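Local coordinates for protein CyaB (Pseudomonas aeruginosa, PDB 3R5G) that probably makes cyclic AMP from ATP as an adenylyl cyclase, this chain being the class III-type catalytic domain of a longer membrane protein, at residues L36-Y39 against L40-S44; V94-Q97 against Q98-A101. All blocks are in the same frame, centred on the assembly; numbering follows the deposited sequence.

Interaction 1. Residues L36-Y39 against L40-S44; sequences LNNY and LNEMS
Four successive i to i+4 bonds join residues 36-39 to residues 40-44 as regular alpha helix: the N-H groups of Leu40, Asn41, Glu42 and Met43 reach the carbonyls of Leu36, Asn37, Asn38 and Tyr39. The outer two are straightest at hydrogen, 167° for both Leu40 N to Leu36 O and Met43 N to Tyr39 O, against 153° for Asn41 N to Asn37 O. Among the side chains the main event is Met43 lying over one face of the Tyr39 ring. Its CG does the touching, 3.7 Å from the ring centroid and 23° off the normal, which meets the geometry of a CH-pi contact; the offset runs toward the hydroxyl-bearing end, where Met43 CG stands 3.4 Å from Tyr39 CZ. The sulfur completes a Met-aromatic contact from an oblique position, SD 4.5 Å from the same centroid. Two bends, at chi2 and chi3, fold the thioether back beside the ring, bringing Met43 CE to 3.9 Å from Tyr39 CE1. Leu40 meets two neighbours with separate branches: CD1 packs 3.8 Å from Leu36 CG, while CD2 lies 3.9 Å from Tyr39 CD2. On the other flanks the chemistry turns polar. Glu42 CG passes 3.9 Å from Asn38 OD1, a van der Waals contact of a methylene with the amide oxygen, and its carboxylate goes instead to His91 through OE1. Asn37 and Asn41 direct their amides outward to the second subunit, bonding the backbone of Gly125 and Asp127 of that chain, and Leu36 packs on Phe124 there. With Tyr39 also resting on Ser15 and Ile17 of strand 6-18, this is an amphipathic helix laid on the sheet of the class III cyclase catalytic domain, with Asn37 and Asn41 bonding across the dimer interface and Glu42 turned to helix 74-100.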
loop_
_atom_site.group_PDB
_atom_site.type_symbol
_atom_site.label_atom_id
_atom_site.label_comp_id
_atom_site.label_asym_id
_atom_site.label_seq_id
_atom_site.Cartn_x
_atom_site.Cartn_y
_atom_site.Cartn_z
ATOM N N LEU A 36 -3.401 -0.989 17.617
ATOM C CA LEU A 36 -2.527 -1.054 16.404
ATOM C C LEU A 36 -1.037 -0.966 16.783
ATOM O O LEU A 36 -0.155 -1.667 16.185
ATOM C CB LEU A 36 -2.886 0.059 15.408
ATOM C CG LEU A 36 -2.043 0.216 14.136
ATOM C CD1 LEU A 36 -2.098 -1.149 13.346
ATOM C CD2 LEU A 36 -2.650 1.338 13.255
ATOM N N ASN A 37 -0.590 0.000 17.647
ATOM C CA ASN A 37 0.793 0.144 17.919
ATOM C C ASN A 37 1.395 -1.088 18.652
ATOM O O ASN A 37 2.555 -1.412 18.396
ATOM C CB ASN A 37 1.074 1.487 18.683
ATOM C CG ASN A 37 0.800 2.710 17.823
ATOM O OD1 ASN A 37 0.539 2.586 16.667
ATOM N ND2 ASN A 37 0.723 3.895 18.431
ATOM N N ASN A 38 0.595 -1.678 19.550
ATOM C CA ASN A 38 1.015 -2.911 20.241
ATOM C C ASN A 38 1.286 -4.014 19.206
ATOM O O ASN A 38 2.353 -4.617 19.245
ATOM C CB ASN A 38 -0.043 -3.338 21.228
ATOM C CG ASN A 38 0.298 -4.666 21.946
ATOM O OD1 ASN A 38 1.419 -4.870 22.400
ATOM N ND2 ASN A 38 -0.706 -5.484 22.132
ATOM N N TYR A 39 0.333 -4.154 18.318
ATOM C CA TYR A 39 0.465 -5.133 17.202
ATOM C C TYR A 39 1.678 -4.868 16.353
ATOM O O TYR A 39 2.492 -5.741 16.129
ATOM C CB TYR A 39 -0.796 -5.102 16.343
ATOM C CG TYR A 39 -0.617 -5.945 15.091
ATOM C CD1 TYR A 39 -0.701 -7.379 15.122
ATOM C CD2 TYR A 39 -0.374 -5.325 13.852
ATOM C CE1 TYR A 39 -0.459 -8.155 13.958
ATOM C CE2 TYR A 39 -0.179 -6.087 12.675
ATOM C CZ TYR A 39 -0.193 -7.506 12.758
ATOM O OH TYR A 39 -0.003 -8.322 11.668
ATOM N N LEU A 40 1.850 -3.616 15.883
ATOM C CA LEU A 40 2.974 -3.333 15.034
ATOM C C LEU A 40 4.320 -3.504 15.784
ATOM O O LEU A 40 5.304 -3.931 15.238
ATOM C CB LEU A 40 2.828 -1.906 14.452
ATOM C CG LEU A 40 1.696 -1.749 13.454
ATOM C CD1 LEU A 40 1.533 -0.233 13.098
ATOM C CD2 LEU A 40 1.827 -2.611 12.161
ATOM N N ASN A 41 4.349 -3.150 17.087
ATOM C CA ASN A 41 5.572 -3.305 17.856
ATOM C C ASN A 41 5.906 -4.817 18.020
ATOM O O ASN A 41 7.031 -5.195 17.824
ATOM C CB ASN A 41 5.376 -2.697 19.261
ATOM C CG ASN A 41 6.686 -2.374 19.906
ATOM O OD1 ASN A 41 7.568 -1.738 19.331
ATOM N ND2 ASN A 41 6.879 -2.945 21.092
ATOM N N GLU A 42 4.844 -5.604 18.261
ATOM C CA GLU A 42 5.081 -7.083 18.428
ATOM C C GLU A 42 5.517 -7.710 17.138
ATOM O O GLU A 42 6.469 -8.467 17.119
ATOM C CB GLU A 42 3.874 -7.841 18.927
ATOM C CG GLU A 42 3.487 -7.445 20.393
ATOM C CD GLU A 42 4.576 -7.899 21.366
ATOM O OE1 GLU A 42 4.797 -9.124 21.466
ATOM O OE2 GLU A 42 5.275 -7.050 21.979
ATOM N N MET A 43 4.883 -7.262 16.032
ATOM C CA MET A 43 5.349 -7.782 14.717
ATOM C C MET A 43 6.754 -7.371 14.374
ATOM O O MET A 43 7.535 -8.136 13.825
ATOM C CB MET A 43 4.411 -7.354 13.588
ATOM C CG MET A 43 3.049 -7.904 13.686
ATOM S SD MET A 43 2.930 -9.694 13.764
ATOM C CE MET A 43 2.586 -9.968 15.510
ATOM N N SER A 44 7.134 -6.114 14.685
ATOM C CA SER A 44 8.463 -5.664 14.496
ATOM C C SER A 44 9.514 -6.512 15.256
ATOM O O SER A 44 10.555 -6.852 14.688
ATOM C CB SER A 44 8.513 -4.184 14.919
ATOM O OG SER A 44 9.857 -3.804 14.890
#

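Interaction 2. Residues V94-Q97 against Q98-A101; sequences VLRQ and QWRA
Leu95 and Trp99, one helical turn apart, carry this contact near the C-terminal end of helix 74-100. The indole can be followed outward from Trp99 CB, which lies 3.5 Å from Leu95 O. A first torsion of -65° sets CG beside the backbone N, and the second torsion, -26°, lays the ring back along the preceding turn. Leu95 O stands 3.1 Å from Trp99 CG and lies above the ring plane, displaced toward the rim; CD2 and CD1, on either side of CG, are the next nearest ring atoms to it. NE1 and CE2 are farther from that oxygen. On the benzene side CE3 approaches Arg96 CA at 3.9 Å, and the far atoms CZ2 and CH2 come beneath Leu95 CB. That methylene is 4.0 Å from the centroid of the six-membered ring and only 15° off its normal, a CH-pi contact over the face. Leu95 O is already the acceptor for Trp99 N at 2.8 Å. The neighbouring turn bonds run from Gln98, Arg100 and Ala101 to Val94, Arg96 and Gln97, the last being the longest at 3.2 Å.

Gln98 leaves on another flank with its chain extended beyond CG. It lies alongside Val94, both pointing the same way, with Val94 CG1 4.1 Å from Gln98 NE2; Gln98 OE1 approaches Leu95 CD2. Arg96 sends its guanidinium to Glu109, in a salt bridge, and to the carbonyl of Leu108. Trp99 itself packs on Leu35 of helix 29-50 and on Ile104 and Leu108. Chemically, then, the indole meets its own helix through dispersion and one CH-pi contact, while the oxygen over its face is a backbone acceptor for Trp99 N, its closeness to the ring reflecting helix geometry.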
loop_
_atom_site.group_PDB
_atom_site.type_symbol
_atom_site.label_atom_id
_atom_site.label_comp_id
_atom_site.label_asym_id
_atom_site.label_seq_id
_atom_site.Cartn_x
_atom_site.Cartn_y
_atom_site.Cartn_z
ATOM N N VAL A 94 -1.883 -15.291 20.870
ATOM C CA VAL A 94 -1.595 -14.634 22.144
ATOM C C VAL A 94 -2.205 -13.225 22.151
ATOM O O VAL A 94 -2.851 -12.812 23.126
ATOM C CB VAL A 94 -0.137 -14.558 22.330
ATOM C CG1 VAL A 94 0.214 -13.969 23.693
ATOM C CG2 VAL A 94 0.503 -15.999 22.244
ATOM N N LEU A 95 -1.969 -12.437 21.079
ATOM C CA LEU A 95 -2.486 -11.113 21.086
ATOM C C LEU A 95 -3.990 -11.100 21.167
ATOM O O LEU A 95 -4.547 -10.194 21.830
ATOM C CB LEU A 95 -1.958 -10.327 19.859
ATOM C CG LEU A 95 -0.441 -10.120 19.844
ATOM C CD1 LEU A 95 -0.090 -9.451 18.455
ATOM C CD2 LEU A 95 0.137 -9.293 21.033
ATOM N N ARG A 96 -4.656 -11.999 20.447
ATOM C CA ARG A 96 -6.132 -12.063 20.497
ATOM C C ARG A 96 -6.601 -12.330 21.934
ATOM O O ARG A 96 -7.618 -11.801 22.337
ATOM C CB ARG A 96 -6.749 -13.104 19.576
ATOM C CG ARG A 96 -6.790 -12.671 18.114
ATOM C CD ARG A 96 -7.780 -13.551 17.355
ATOM N NE ARG A 96 -7.174 -14.871 17.250
ATOM C CZ ARG A 96 -6.301 -15.221 16.300
ATOM N NH1 ARG A 96 -5.743 -16.421 16.319
ATOM N NH2 ARG A 96 -6.022 -14.364 15.333
ATOM N N GLN A 97 -5.887 -13.190 22.653
ATOM C CA GLN A 97 -6.304 -13.528 24.054
ATOM C C GLN A 97 -6.157 -12.255 24.898
ATOM O O GLN A 97 -6.999 -11.904 25.752
ATOM C CB GLN A 97 -5.388 -14.600 24.661
ATOM C CG GLN A 97 -5.451 -16.002 23.997
ATOM C CD GLN A 97 -4.206 -16.896 24.280
ATOM O OE1 GLN A 97 -3.681 -16.941 25.416
ATOM N NE2 GLN A 97 -3.737 -17.621 23.236
ATOM N N GLN A 98 -5.086 -11.528 24.681
ATOM C CA GLN A 98 -4.916 -10.281 25.400
ATOM C C GLN A 98 -6.015 -9.296 25.057
ATOM O O GLN A 98 -6.581 -8.613 25.955
ATOM C CB GLN A 98 -3.549 -9.638 25.167
ATOM C CG GLN A 98 -2.469 -10.498 25.632
ATOM C CD GLN A 98 -1.098 -9.965 25.350
ATOM O OE1 GLN A 98 -0.927 -8.937 24.636
ATOM N NE2 GLN A 98 -0.100 -10.613 25.944
ATOM N N TRP A 99 -6.327 -9.159 23.766
ATOM C CA TRP A 99 -7.369 -8.254 23.327
ATOM C C TRP A 99 -8.763 -8.625 23.820
ATOM O O TRP A 99 -9.580 -7.744 24.169
ATOM C CB TRP A 99 -7.408 -8.170 21.799
ATOM C CG TRP A 99 -6.153 -7.562 21.242
ATOM C CD1 TRP A 99 -5.341 -6.737 21.855
ATOM C CD2 TRP A 99 -5.632 -7.753 19.920
ATOM N NE1 TRP A 99 -4.293 -6.371 21.030
ATOM C CE2 TRP A 99 -4.487 -6.990 19.829
ATOM C CE3 TRP A 99 -6.057 -8.491 18.822
ATOM C CZ2 TRP A 99 -3.667 -6.989 18.677
ATOM C CZ3 TRP A 99 -5.288 -8.483 17.686
ATOM C CH2 TRP A 99 -4.104 -7.718 17.618
ATOM N N ARG A 100 -9.033 -9.922 23.850
ATOM C CA ARG A 100 -10.348 -10.399 24.278
ATOM C C ARG A 100 -10.520 -9.992 25.758
ATOM O O ARG A 100 -11.657 -9.680 26.192
ATOM C CB ARG A 100 -10.531 -11.915 24.024
ATOM C CG ARG A 100 -11.908 -12.464 24.445
ATOM C CD ARG A 100 -12.063 -13.908 23.966
ATOM N NE ARG A 100 -13.391 -14.510 24.157
ATOM C CZ ARG A 100 -13.874 -14.945 25.328
ATOM N NH1 ARG A 100 -13.196 -14.785 26.475
ATOM N NH2 ARG A 100 -15.059 -15.522 25.367
ATOM N N ALA A 101 -9.419 -9.977 26.506
ATOM C CA ALA A 101 -9.448 -9.544 27.915
ATOM C C ALA A 101 -9.705 -8.054 28.104
ATOM O O ALA A 101 -10.048 -7.621 29.225
ATOM C CB ALA A 101 -8.146 -9.957 28.674
#

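How the interactions relate
The two contacts lie on different helices, 29-50 for interaction 1 and 74-100 for interaction 2, with centres about 13 Å apart. They nevertheless meet directly: Leu95 CD1 is 4.0 Å from both Tyr39 CD1 and Met43 CE, and Leu95 CD2 approaches Glu42 CG. Leu95 thus supplies several of the links, and Asn38 ND2 near Trp99 NE1 adds another. Interaction 1 is the more buried: its centre is about 13 Å from the centre of the chain, against about 21 Å, with four buried residues and a flank bonded to the second subunit. Interaction 2 is more superficial, with two buried residues, no partner in the other chain and more exposed polar side chains. A thioether meets a phenol ring in the first, a leucine methylene an indole in the second.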